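Local coordinates for putative exported protein (Peptoclostridium difficile, PDB 5TTA) that is of unknown function but is probably exported and carries a DUF5780 domain, a family grouped with the immunoglobulin-like E-set proteins, at residues Tyr55-Asn60 with Asp192-Ser197; Thr78-Asp83 with Tyr205-Val210; Pro88-Trp93 with Ser126-Ser131; Ala99-Val104 with Ala112-Gly117. All coordinates share one frame; numbering follows the deposited sequence.

Contact 1 (Tyr55-Asn60 with Asp192-Ser197)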
loop_
_atom_site.group_PDB
_atom_site.type_symbol
_atom_site.label_atom_id
_atom_site.label_comp_id
_atom_site.label_asym_id
_atom_site.label_seq_id
_atom_site.Cartn_x
_atom_site.Cartn_y
_atom_site.Cartn_z
ATOM N N TYR A 55 19.174 -10.078 26.327
ATOM C CA TYR A 55 19.895 -8.991 25.680
ATOM C C TYR A 55 19.454 -7.620 26.167
ATOM O O TYR A 55 20.171 -6.639 25.923
ATOM C CB TYR A 55 19.730 -9.076 24.158
ATOM C CG TYR A 55 19.997 -10.497 23.650
ATOM C CD1 TYR A 55 18.952 -11.368 23.351
ATOM C CD2 TYR A 55 21.293 -10.969 23.524
ATOM C CE1 TYR A 55 19.203 -12.666 22.910
ATOM C CE2 TYR A 55 21.550 -12.268 23.078
ATOM C CZ TYR A 55 20.497 -13.108 22.778
ATOM O OH TYR A 55 20.758 -14.403 22.346
ATOM N N HIS A 56 18.313 -7.534 26.847
ATOM C CA HIS A 56 17.875 -6.308 27.533
ATOM C C HIS A 56 18.025 -5.079 26.637
ATOM O O HIS A 56 18.659 -4.085 26.994
ATOM C CB HIS A 56 18.640 -6.127 28.844
ATOM C CG HIS A 56 18.450 -7.260 29.808
ATOM N ND1 HIS A 56 17.243 -7.512 30.423
ATOM C CD2 HIS A 56 19.305 -8.213 30.252
ATOM C CE1 HIS A 56 17.362 -8.571 31.209
ATOM N NE2 HIS A 56 18.603 -9.018 31.121
ATOM N N TRP A 57 17.402 -5.144 25.468
ATOM C CA TRP A 57 17.522 -4.025 24.547
ATOM C C TRP A 57 16.801 -2.792 25.107
ATOM O O TRP A 57 15.734 -2.915 25.723
ATOM C CB TRP A 57 16.955 -4.367 23.184
ATOM C CG TRP A 57 17.870 -5.223 22.316
ATOM C CD1 TRP A 57 19.028 -5.877 22.694
ATOM C CD2 TRP A 57 17.662 -5.530 20.945
ATOM N NE1 TRP A 57 19.567 -6.538 21.610
ATOM C CE2 TRP A 57 18.741 -6.349 20.526
ATOM C CE3 TRP A 57 16.681 -5.164 20.009
ATOM C CZ2 TRP A 57 18.858 -6.812 19.215
ATOM C CZ3 TRP A 57 16.799 -5.635 18.703
ATOM C CH2 TRP A 57 17.875 -6.460 18.324
ATOM N N PRO A 58 17.362 -1.598 24.908
ATOM C CA PRO A 58 16.761 -0.355 25.431
ATOM C C PRO A 58 15.757 0.265 24.478
ATOM O O PRO A 58 15.974 0.330 23.265
ATOM C CB PRO A 58 17.974 0.584 25.568
ATOM C CG PRO A 58 18.860 0.196 24.393
ATOM C CD PRO A 58 18.647 -1.359 24.221
ATOM N N SER A 59 14.658 0.778 25.045
ATOM C CA SER A 59 13.699 1.542 24.254
ATOM C C SER A 59 13.282 2.800 25.006
ATOM O O SER A 59 13.150 2.804 26.230
ATOM C CB SER A 59 12.404 0.760 23.935
ATOM O OG SER A 59 12.610 -0.358 23.079
ATOM N N ASN A 60 13.002 3.848 24.238
ATOM C CA ASN A 60 12.309 5.031 24.758
ATOM C C ASN A 60 10.821 4.693 24.793
ATOM O O ASN A 60 10.190 4.559 23.738
ATOM C CB ASN A 60 12.636 6.200 23.825
ATOM C CG ASN A 60 11.851 7.472 24.126
ATOM O OD1 ASN A 60 11.764 8.364 23.272
ATOM N ND2 ASN A 60 11.311 7.563 25.291
ATOM N N ASP A 192 21.672 4.276 20.772
ATOM C CA ASP A 192 22.774 5.222 20.976
ATOM C C ASP A 192 22.984 5.518 22.462
ATOM O O ASP A 192 22.022 5.760 23.202
ATOM C CB ASP A 192 22.513 6.517 20.203
ATOM C CG ASP A 192 23.764 7.396 20.102
ATOM O OD1 ASP A 192 24.879 6.881 20.333
ATOM O OD2 ASP A 192 23.636 8.601 19.797
ATOM N N LYS A 193 24.256 5.471 22.898
ATOM C CA LYS A 193 24.758 5.743 24.266
ATOM C C LYS A 193 24.481 4.586 25.219
ATOM O O LYS A 193 24.699 4.734 26.420
ATOM C CB LYS A 193 24.183 7.025 24.895
ATOM C CG LYS A 193 24.263 8.278 23.997
ATOM C CD LYS A 193 25.675 8.794 23.854
ATOM C CE LYS A 193 25.676 10.195 23.234
ATOM N NZ LYS A 193 27.055 10.705 23.098
ATOM N N TRP A 194 24.032 3.439 24.726
ATOM C CA TRP A 194 23.833 2.257 25.549
ATOM C C TRP A 194 25.065 1.356 25.451
ATOM O O TRP A 194 25.639 1.182 24.372
ATOM C CB TRP A 194 22.570 1.534 25.081
ATOM C CG TRP A 194 22.244 0.196 25.675
ATOM C CD1 TRP A 194 21.989 -0.107 26.977
ATOM C CD2 TRP A 194 22.094 -1.028 24.934
ATOM N NE1 TRP A 194 21.689 -1.465 27.099
ATOM C CE2 TRP A 194 21.755 -2.045 25.858
ATOM C CE3 TRP A 194 22.224 -1.354 23.586
ATOM C CZ2 TRP A 194 21.540 -3.373 25.467
ATOM C CZ3 TRP A 194 21.985 -2.680 23.191
ATOM C CH2 TRP A 194 21.647 -3.662 24.131
ATOM N N LYS A 195 25.493 0.817 26.580
ATOM C CA LYS A 195 26.533 -0.206 26.608
ATOM C C LYS A 195 25.895 -1.508 27.084
ATOM O O LYS A 195 25.533 -1.641 28.256
ATOM C CB LYS A 195 27.707 0.194 27.497
ATOM C CG LYS A 195 28.858 -0.800 27.391
ATOM C CD LYS A 195 30.054 -0.397 28.237
ATOM C CE LYS A 195 30.863 0.685 27.547
ATOM N NZ LYS A 195 31.312 0.236 26.198
ATOM N N GLN A 196 25.771 -2.466 26.174
ATOM C CA GLN A 196 25.035 -3.689 26.482
ATOM C C GLN A 196 25.718 -4.487 27.589
ATOM O O GLN A 196 25.046 -5.031 28.474
ATOM C CB GLN A 196 24.882 -4.532 25.215
ATOM C CG GLN A 196 24.148 -5.873 25.446
ATOM C CD GLN A 196 23.839 -6.601 24.157
ATOM O OE1 GLN A 196 24.688 -6.691 23.261
ATOM N NE2 GLN A 196 22.622 -7.126 24.050
ATOM N N SER A 197 27.053 -4.538 27.573
ATOM C CA SER A 197 27.790 -5.356 28.535
ATOM C C SER A 197 27.508 -4.949 29.978
ATOM O O SER A 197 27.488 -5.802 30.868
ATOM C CB SER A 197 29.293 -5.279 28.246
ATOM O OG SER A 197 29.787 -3.955 28.396
HETATM O O HOH W 1 20.650 -3.436 29.010
#
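Y55 faces Q196 and P58 faces W194 with the two backbones running in opposite directions, their CA atoms 7.4 Å and 7.5 Å apart, too far for direct backbone pairing, so side chains and one water span the gap. W194 is the main bridge. Its CG lies anti to the backbone N (chi1 173°), which sends the indole across to segment 55-60, where the ring of P58 crosses its face at about a right angle: P58 CD sits 3.4 Å from the centroid of the six-membered ring of W194, almost on the ring normal, a clear CH-pi contact. The opposite face of the indole is met by CA of Q196, so the ring is clamped between the two residues. At its far rim, W194 CH2 touches W57 CD1 at 3.7 Å, the two indoles meeting obliquely with planes 72° apart. The polar edge is served by water 1, which accepts from W194 NE1 and donates to H56 O, each at 2.9 Å. Beside it the extended side chain of Q196 carries its amide to Y55: NE2 donates to the carbonyl O of Y55 at 3.1 Å, in the carbonyl plane and on a lone pair, with an N-H...O angle of 163°. The same NE2 also donates to G117 O, and OE1 accepts from V119 N, so three bonds fix the rotation of this amide. Strands 58-66 and 194-195 are thus joined by an apolar clamp on the indole and by hydrogen bonds, one direct and one through water, to the carbonyls of Y55 and H56.

Contact 2 (Thr78-Asp83 with Tyr205-Val210)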
loop_
_atom_site.group_PDB
_atom_site.type_symbol
_atom_site.label_atom_id
_atom_site.label_comp_id
_atom_site.label_asym_id
_atom_site.label_seq_id
_atom_site.Cartn_x
_atom_site.Cartn_y
_atom_site.Cartn_z
ATOM N N THR A 78 7.759 15.144 19.918
ATOM C CA THR A 78 9.181 15.465 19.883
ATOM C C THR A 78 9.793 15.141 21.236
ATOM O O THR A 78 9.220 15.473 22.277
ATOM C CB THR A 78 9.424 16.939 19.536
ATOM O OG1 THR A 78 8.949 17.201 18.211
ATOM C CG2 THR A 78 10.927 17.275 19.595
ATOM N N CYS A 79 10.968 14.506 21.217
ATOM C CA CYS A 79 11.704 14.182 22.428
ATOM C C CYS A 79 13.076 14.846 22.438
ATOM O O CYS A 79 13.678 15.090 21.388
ATOM C CB CYS A 79 11.927 12.687 22.593
ATOM S SG CYS A 79 10.382 11.718 22.718
ATOM N N LEU A 80 13.545 15.081 23.655
ATOM C CA LEU A 80 14.837 15.649 24.004
ATOM C C LEU A 80 15.435 14.772 25.083
ATOM O O LEU A 80 14.702 14.156 25.860
ATOM C CB LEU A 80 14.688 17.088 24.526
ATOM C CG LEU A 80 14.021 18.031 23.530
ATOM C CD1 LEU A 80 13.794 19.406 24.227
ATOM C CD2 LEU A 80 14.924 18.236 22.331
ATOM N N ALA A 81 16.762 14.679 25.106
ATOM C CA ALA A 81 17.447 13.760 26.013
ATOM C C ALA A 81 18.497 14.492 26.830
ATOM O O ALA A 81 19.141 15.419 26.337
ATOM C CB ALA A 81 18.111 12.607 25.223
ATOM N N TYR A 82 18.685 14.051 28.082
ATOM C CA TYR A 82 19.583 14.688 29.030
ATOM C C TYR A 82 20.354 13.625 29.784
ATOM O O TYR A 82 19.803 12.572 30.110
ATOM C CB TYR A 82 18.803 15.570 30.040
ATOM C CG TYR A 82 18.203 16.741 29.338
ATOM C CD1 TYR A 82 16.989 16.631 28.656
ATOM C CD2 TYR A 82 18.892 17.952 29.296
ATOM C CE1 TYR A 82 16.472 17.704 27.943
ATOM C CE2 TYR A 82 18.384 19.019 28.604
ATOM C CZ TYR A 82 17.190 18.904 27.943
ATOM O OH TYR A 82 16.728 19.992 27.266
ATOM N N ASP A 83 21.617 13.934 30.111
ATOM C CA ASP A 83 22.407 13.069 30.990
ATOM C C ASP A 83 22.016 13.272 32.455
ATOM O O ASP A 83 21.131 14.067 32.802
ATOM C CB ASP A 83 23.918 13.255 30.759
ATOM C CG ASP A 83 24.514 14.511 31.430
ATOM O OD1 ASP A 83 23.823 15.278 32.151
ATOM O OD2 ASP A 83 25.722 14.742 31.228
ATOM N N TYR A 205 17.344 11.081 31.238
ATOM C CA TYR A 205 16.023 11.667 31.193
ATOM C C TYR A 205 15.640 11.941 29.757
ATOM O O TYR A 205 16.452 12.422 28.958
ATOM C CB TYR A 205 15.963 13.005 31.979
ATOM C CG TYR A 205 16.483 12.962 33.397
ATOM C CD1 TYR A 205 15.638 12.599 34.460
ATOM C CD2 TYR A 205 17.783 13.363 33.695
ATOM C CE1 TYR A 205 16.092 12.588 35.760
ATOM C CE2 TYR A 205 18.246 13.371 34.996
ATOM C CZ TYR A 205 17.398 12.978 36.027
ATOM O OH TYR A 205 17.867 12.968 37.315
ATOM N N ILE A 206 14.390 11.662 29.451
ATOM C CA ILE A 206 13.784 12.019 28.180
ATOM C C ILE A 206 12.578 12.875 28.511
ATOM O O ILE A 206 11.761 12.490 29.353
ATOM C CB ILE A 206 13.395 10.763 27.385
ATOM C CG1 ILE A 206 14.675 9.997 27.016
ATOM C CG2 ILE A 206 12.561 11.127 26.166
ATOM C CD1 ILE A 206 14.392 8.708 26.395
ATOM N N ILE A 207 12.496 14.064 27.923
ATOM C CA ILE A 207 11.302 14.882 28.092
ATOM C C ILE A 207 10.696 15.054 26.717
ATOM O O ILE A 207 11.424 15.124 25.724
ATOM C CB ILE A 207 11.616 16.241 28.768
ATOM C CG1 ILE A 207 12.603 17.042 27.925
ATOM C CG2 ILE A 207 12.230 16.004 30.170
ATOM C CD1 ILE A 207 12.800 18.512 28.454
ATOM N N SER A 208 9.359 15.079 26.654
ATOM C CA SER A 208 8.642 15.046 25.392
ATOM C C SER A 208 7.535 16.091 25.340
ATOM O O SER A 208 7.112 16.656 26.364
ATOM C CB SER A 208 8.055 13.659 25.127
ATOM O OG SER A 208 9.048 12.661 25.372
ATOM N N CYS A 209 7.092 16.365 24.113
ATOM C CA CYS A 209 5.995 17.306 23.897
ATOM C C CYS A 209 5.269 16.903 22.626
ATOM O O CYS A 209 5.914 16.648 21.600
ATOM C CB CYS A 209 6.516 18.750 23.784
ATOM S SG CYS A 209 5.243 20.050 23.638
ATOM N N VAL A 210 3.938 16.854 22.706
ATOM C CA VAL A 210 3.100 16.636 21.533
ATOM C C VAL A 210 3.194 17.856 20.636
ATOM O O VAL A 210 2.981 18.984 21.095
ATOM C CB VAL A 210 1.646 16.396 21.943
ATOM C CG1 VAL A 210 0.766 16.263 20.697
ATOM C CG2 VAL A 210 1.530 15.146 22.846
#
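T78 N donates to C209 O at 2.9 Å with an N-H...O angle of 165°, and C209 N returns the bond to T78 O at the same length. Two further pairs of reciprocal bonds follow, between L80 and I207 and between Y82 and Y205. Between them stand the non-hydrogen-bonded pairs C79-S208 and A81-I206, where short CA-H...O contacts fill the ladder, as from S208 CA to T78 O at 3.2 Å. This regular antiparallel ladder, its strand axes 4.7 Å apart, joins strand 72-82 to strand 205-215 at the heart of the five-stranded sheet, where 72-82 also borders 88-89 and 131-135. On the face bearing L80, Y82 and I207, the first torsion of I207 (chi1 60°) sets CG1 between the backbone N and the carbonyl carbon. From there I207 CD1 reaches Y82 CE1 at 3.8 Å, while I207 CG1 lies 4.0 Å from L80 CB; helix 226-233 covers this side with W229 and F233. The ring of Y205 turns its edge to the carbonyl of D83, CD2 lying 3.5 Å from D83 O in the ring plane, and its hydroxyl bonds to E244. On the other face I206 CG2 packs on C79 CB at 3.9 Å, and S208 OG hydrogen-bonds to the hydroxyl of S46, from the adjoining sheet.

Contact 3 (Pro88-Trp93 with Ser126-Ser131); sequences PLELYW and SPKSYS
An isolated antiparallel bridge, L91 with S129, ties the chain just after edge strand 88-89 to the loop that leads into strand 131-135. L91 N donates to S129 O at 2.9 Å, and S129 N donates back to L91 O at 3.0 Å. The carbonyl of S129 accepts a second hydrogen bond from W93 NE1, also at 3.0 Å, and the two donors come from opposite faces of its plane. Beyond the bridge the long side chains line up in a row. E90 lays CG squarely over the ring of Y130, 3.4 Å from its centroid, its carboxylate turned only 21° from the ring plane, while P88 CB meets the same ring at CE1. E90 CB also touches K128 CD at 3.6 Å, but their opposite charges stay apart. K128, bent at chi3 (-86°), runs obliquely across one face of the ring of Y92, CB over that face and K128 CE 3.7 Å from Y92 CE2. Two waters extend the pairing: one bridges W93 N and P127 O, the other lies between L89 O and Y130 O. The pattern is that of an isolated antiparallel beta bridge, here joining a loop to the chain beyond strand 88-89.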
loop_
_atom_site.group_PDB
_atom_site.type_symbol
_atom_site.label_atom_id
_atom_site.label_comp_id
_atom_site.label_asym_id
_atom_site.label_seq_id
_atom_site.Cartn_x
_atom_site.Cartn_y
_atom_site.Cartn_z
ATOM N N PRO A 88 22.172 18.625 27.998
ATOM C CA PRO A 88 21.484 18.069 26.829
ATOM C C PRO A 88 22.401 17.198 25.973
ATOM O O PRO A 88 23.596 17.468 25.814
ATOM C CB PRO A 88 21.034 19.321 26.061
ATOM C CG PRO A 88 22.079 20.371 26.433
ATOM C CD PRO A 88 22.476 20.065 27.863
ATOM N N LEU A 89 21.817 16.153 25.391
ATOM C CA LEU A 89 22.570 15.167 24.611
ATOM C C LEU A 89 22.113 15.175 23.164
ATOM O O LEU A 89 20.903 15.172 22.891
ATOM C CB LEU A 89 22.404 13.754 25.185
ATOM C CG LEU A 89 22.978 13.562 26.582
ATOM C CD1 LEU A 89 22.505 12.216 27.142
ATOM C CD2 LEU A 89 24.478 13.622 26.510
ATOM N N GLU A 90 23.077 15.158 22.239
ATOM C CA GLU A 90 22.787 14.897 20.833
ATOM C C GLU A 90 22.838 13.394 20.599
ATOM O O GLU A 90 23.853 12.754 20.908
ATOM C CB GLU A 90 23.793 15.577 19.910
ATOM C CG GLU A 90 23.720 17.074 19.903
ATOM C CD GLU A 90 24.685 17.681 18.903
ATOM O OE1 GLU A 90 24.287 17.893 17.736
ATOM O OE2 GLU A 90 25.843 17.928 19.291
ATOM N N LEU A 91 21.763 12.846 20.029
ATOM C CA LEU A 91 21.643 11.415 19.778
ATOM C C LEU A 91 21.485 11.093 18.298
ATOM O O LEU A 91 20.942 11.876 17.526
ATOM C CB LEU A 91 20.418 10.814 20.512
ATOM C CG LEU A 91 20.399 11.009 22.030
ATOM C CD1 LEU A 91 19.202 10.240 22.601
ATOM C CD2 LEU A 91 21.683 10.506 22.651
ATOM N N TYR A 92 21.956 9.899 17.916
ATOM C CA TYR A 92 21.420 9.190 16.760
ATOM C C TYR A 92 20.139 8.487 17.216
ATOM O O TYR A 92 20.136 7.304 17.576
ATOM C CB TYR A 92 22.449 8.194 16.217
ATOM C CG TYR A 92 23.691 8.832 15.639
ATOM C CD1 TYR A 92 23.658 9.474 14.403
ATOM C CD2 TYR A 92 24.904 8.770 16.319
ATOM C CE1 TYR A 92 24.800 10.038 13.857
ATOM C CE2 TYR A 92 26.069 9.338 15.771
ATOM C CZ TYR A 92 25.998 9.966 14.540
ATOM O OH TYR A 92 27.117 10.542 13.990
ATOM N N TRP A 93 19.024 9.246 17.205
ATOM C CA TRP A 93 17.805 8.811 17.887
ATOM C C TRP A 93 17.225 7.527 17.306
ATOM O O TRP A 93 16.661 6.710 18.047
ATOM C CB TRP A 93 16.728 9.895 17.808
ATOM C CG TRP A 93 16.958 11.049 18.733
ATOM C CD1 TRP A 93 17.740 12.159 18.508
ATOM C CD2 TRP A 93 16.402 11.196 20.040
ATOM N NE1 TRP A 93 17.681 12.999 19.612
ATOM C CE2 TRP A 93 16.855 12.434 20.555
ATOM C CE3 TRP A 93 15.534 10.407 20.817
ATOM C CZ2 TRP A 93 16.498 12.891 21.840
ATOM C CZ3 TRP A 93 15.166 10.849 22.077
ATOM C CH2 TRP A 93 15.642 12.102 22.586
ATOM N N SER A 126 18.732 8.821 10.868
ATOM C CA SER A 126 18.668 10.277 10.846
ATOM C C SER A 126 19.979 10.890 11.364
ATOM O O SER A 126 20.722 10.250 12.107
ATOM C CB SER A 126 17.496 10.758 11.702
ATOM O OG SER A 126 16.259 10.288 11.178
ATOM N N PRO A 127 20.291 12.130 10.978
ATOM C CA PRO A 127 21.491 12.790 11.518
ATOM C C PRO A 127 21.461 12.921 13.037
ATOM O O PRO A 127 20.404 13.052 13.650
ATOM C CB PRO A 127 21.456 14.180 10.860
ATOM C CG PRO A 127 20.776 13.945 9.526
ATOM C CD PRO A 127 19.654 12.930 9.910
ATOM N N LYS A 128 22.650 12.973 13.642
ATOM C CA LYS A 128 22.728 13.240 15.080
ATOM C C LYS A 128 22.066 14.582 15.388
ATOM O O LYS A 128 22.212 15.541 14.620
ATOM C CB LYS A 128 24.193 13.256 15.543
ATOM C CG LYS A 128 24.343 13.306 17.081
ATOM C CD LYS A 128 25.757 13.673 17.546
ATOM C CE LYS A 128 26.676 12.487 17.649
ATOM N NZ LYS A 128 28.104 12.921 17.787
ATOM N N SER A 129 21.318 14.647 16.492
ATOM C CA SER A 129 20.504 15.832 16.783
ATOM C C SER A 129 20.101 15.861 18.253
ATOM O O SER A 129 19.969 14.816 18.895
ATOM C CB SER A 129 19.252 15.867 15.891
ATOM O OG SER A 129 18.376 16.926 16.250
ATOM N N TYR A 130 19.884 17.075 18.791
ATOM C CA TYR A 130 19.311 17.163 20.139
ATOM C C TYR A 130 17.866 16.661 20.191
ATOM O O TYR A 130 17.396 16.227 21.248
ATOM C CB TYR A 130 19.360 18.610 20.662
ATOM C CG TYR A 130 20.734 19.086 21.128
ATOM C CD1 TYR A 130 21.316 18.578 22.287
ATOM C CD2 TYR A 130 21.431 20.064 20.413
ATOM C CE1 TYR A 130 22.577 19.007 22.712
ATOM C CE2 TYR A 130 22.672 20.504 20.838
ATOM C CZ TYR A 130 23.239 19.974 21.980
ATOM O OH TYR A 130 24.483 20.415 22.378
ATOM N N SER A 131 17.128 16.749 19.100
ATOM C CA SER A 131 15.724 16.369 19.137
ATOM C C SER A 131 15.388 15.290 18.111
ATOM O O SER A 131 16.054 15.131 17.090
ATOM C CB SER A 131 14.818 17.569 18.875
ATOM O OG SER A 131 14.978 17.987 17.533
HETATM O O HOH W 2 18.543 16.609 23.649
HETATM O O HOH W 3 18.698 11.408 15.169
#

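Contact 4 (Ala99-Val104 with Ala112-Gly117); sequences AADGEV and AGVDYG
Y116 points its ring edge into the bend of segment 99-104, so that CD1 and CE1 do the touching. A99 CB meets Y116 CD1 at 3.6 Å near the ring plane, and E103 CB approaches Y116 CE1 obliquely at 3.4 Å. The carboxylate of D101 comes to the same edge, its plane 52° from that of the ring, and V114 crosses the D101 side chain obliquely, CG1 3.9 Å from D101 CG. The bend itself is a type I turn from A99 to G102, with G102 N bonded to A99 O at 2.8 Å; G102 then takes a left-handed conformation and A99 N bonds to E103 O, the pattern of a type I turn with a G1 bulge. D101 adds an Asx turn: chi1 66° sets CG between the backbone N and the carbonyl carbon, and OD1 accepts from E103 N at 3.0 Å, from above the carboxylate plane. A second Asx turn, D115 OD1 with G117 N, shapes the other segment. At the hydroxyl end of Y116, water 4 donates to D101 OD2 at 2.8 Å and to E103 OE1 at 2.9 Å; its approach to Y116 OH is so short that the modelled distance is doubtful. Y116 also packs on S106 and S110 of the intervening loop.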
loop_
_atom_site.group_PDB
_atom_site.type_symbol
_atom_site.label_atom_id
_atom_site.label_comp_id
_atom_site.label_asym_id
_atom_site.label_seq_id
_atom_site.Cartn_x
_atom_site.Cartn_y
_atom_site.Cartn_z
ATOM N N ALA A 99 25.078 -6.259 14.123
ATOM C CA ALA A 99 25.474 -7.565 14.641
ATOM C C ALA A 99 26.901 -7.900 14.223
ATOM O O ALA A 99 27.484 -7.264 13.340
ATOM C CB ALA A 99 24.518 -8.665 14.153
ATOM N N ALA A 100 27.457 -8.934 14.865
ATOM C CA ALA A 100 28.865 -9.278 14.665
ATOM C C ALA A 100 29.186 -9.558 13.199
ATOM O O ALA A 100 30.271 -9.207 12.720
ATOM C CB ALA A 100 29.235 -10.476 15.534
ATOM N N ASP A 101 28.256 -10.177 12.468
ATOM C CA ASP A 101 28.440 -10.478 11.052
ATOM C C ASP A 101 28.061 -9.307 10.152
ATOM O O ASP A 101 27.967 -9.478 8.928
ATOM C CB ASP A 101 27.633 -11.728 10.656
ATOM C CG ASP A 101 26.098 -11.523 10.745
ATOM O OD1 ASP A 101 25.641 -10.431 11.151
ATOM O OD2 ASP A 101 25.337 -12.468 10.420
ATOM N N GLY A 102 27.823 -8.132 10.735
ATOM C CA GLY A 102 27.488 -6.942 9.983
ATOM C C GLY A 102 26.015 -6.745 9.703
ATOM O O GLY A 102 25.649 -5.721 9.113
ATOM N N GLU A 103 25.157 -7.686 10.094
ATOM C CA GLU A 103 23.733 -7.522 9.859
ATOM C C GLU A 103 23.208 -6.313 10.637
ATOM O O GLU A 103 23.547 -6.113 11.805
ATOM C CB GLU A 103 22.977 -8.777 10.277
ATOM C CG GLU A 103 21.622 -8.887 9.626
ATOM C CD GLU A 103 21.732 -8.979 8.117
ATOM O OE1 GLU A 103 22.686 -9.632 7.635
ATOM O OE2 GLU A 103 20.873 -8.394 7.415
ATOM N N VAL A 104 22.355 -5.519 9.991
ATOM C CA VAL A 104 21.818 -4.293 10.581
ATOM C C VAL A 104 20.323 -4.464 10.791
ATOM O O VAL A 104 19.597 -4.838 9.861
ATOM C CB VAL A 104 22.111 -3.080 9.685
ATOM C CG1 VAL A 104 21.507 -1.780 10.294
ATOM C CG2 VAL A 104 23.621 -2.958 9.453
ATOM N N ALA A 112 23.225 -19.003 9.864
ATOM C CA ALA A 112 24.451 -19.719 10.181
ATOM C C ALA A 112 24.743 -19.774 11.677
ATOM O O ALA A 112 25.637 -20.532 12.090
ATOM C CB ALA A 112 25.634 -19.094 9.442
ATOM N N GLY A 113 24.026 -18.995 12.484
ATOM C CA GLY A 113 24.102 -19.114 13.928
ATOM C C GLY A 113 24.634 -17.912 14.687
ATOM O O GLY A 113 24.901 -18.013 15.888
ATOM N N VAL A 114 24.784 -16.773 14.020
ATOM C CA VAL A 114 25.270 -15.564 14.689
ATOM C C VAL A 114 24.140 -14.970 15.511
ATOM O O VAL A 114 23.014 -14.823 15.022
ATOM C CB VAL A 114 25.802 -14.549 13.667
ATOM C CG1 VAL A 114 25.881 -13.105 14.290
ATOM C CG2 VAL A 114 27.157 -14.983 13.143
ATOM N N ASP A 115 24.442 -14.610 16.756
ATOM C CA ASP A 115 23.453 -14.045 17.669
ATOM C C ASP A 115 23.265 -12.557 17.378
ATOM O O ASP A 115 24.142 -11.746 17.689
ATOM C CB ASP A 115 23.899 -14.274 19.110
ATOM C CG ASP A 115 22.799 -14.028 20.105
ATOM O OD1 ASP A 115 21.808 -13.357 19.738
ATOM O OD2 ASP A 115 22.923 -14.503 21.261
ATOM N N TYR A 116 22.108 -12.198 16.809
ATOM C CA TYR A 116 21.749 -10.798 16.573
ATOM C C TYR A 116 21.420 -10.050 17.857
ATOM O O TYR A 116 21.425 -8.810 17.858
ATOM C CB TYR A 116 20.525 -10.705 15.655
ATOM C CG TYR A 116 20.709 -11.203 14.235
ATOM C CD1 TYR A 116 21.910 -11.019 13.548
ATOM C CD2 TYR A 116 19.666 -11.837 13.573
ATOM C CE1 TYR A 116 22.061 -11.461 12.239
ATOM C CE2 TYR A 116 19.805 -12.281 12.272
ATOM C CZ TYR A 116 20.997 -12.091 11.608
ATOM O OH TYR A 116 21.111 -12.539 10.316
ATOM N N GLY A 117 21.095 -10.770 18.935
ATOM C CA GLY A 117 20.795 -10.116 20.193
ATOM C C GLY A 117 21.965 -9.315 20.729
ATOM O O GLY A 117 21.767 -8.329 21.436
HETATM O O HOH W 4 23.023 -12.252 8.869
#

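Contact 1 spans the longest stretch of chain, from residue 55 to 197. Within it lies contact 3, and within contact 3 lies contact 4; contact 2 interleaves with contact 1 and encloses contacts 3 and 4. Contacts 2 and 3, centres about 11 Å apart, share the five-stranded sheet, where L89 N probably bonds to A81 O. Contact 1, its centre about 17 Å from that of contact 2, starts from the three-stranded sheet, and N60 packs on C79 and I206. D192 of contact 1 probably bonds to Y92 N of contact 3. Contact 4, about 31 Å from contact 2 between centres, is a remote loop lobe, tied back to the body of the protein through contact 1, where Y55 meets D115.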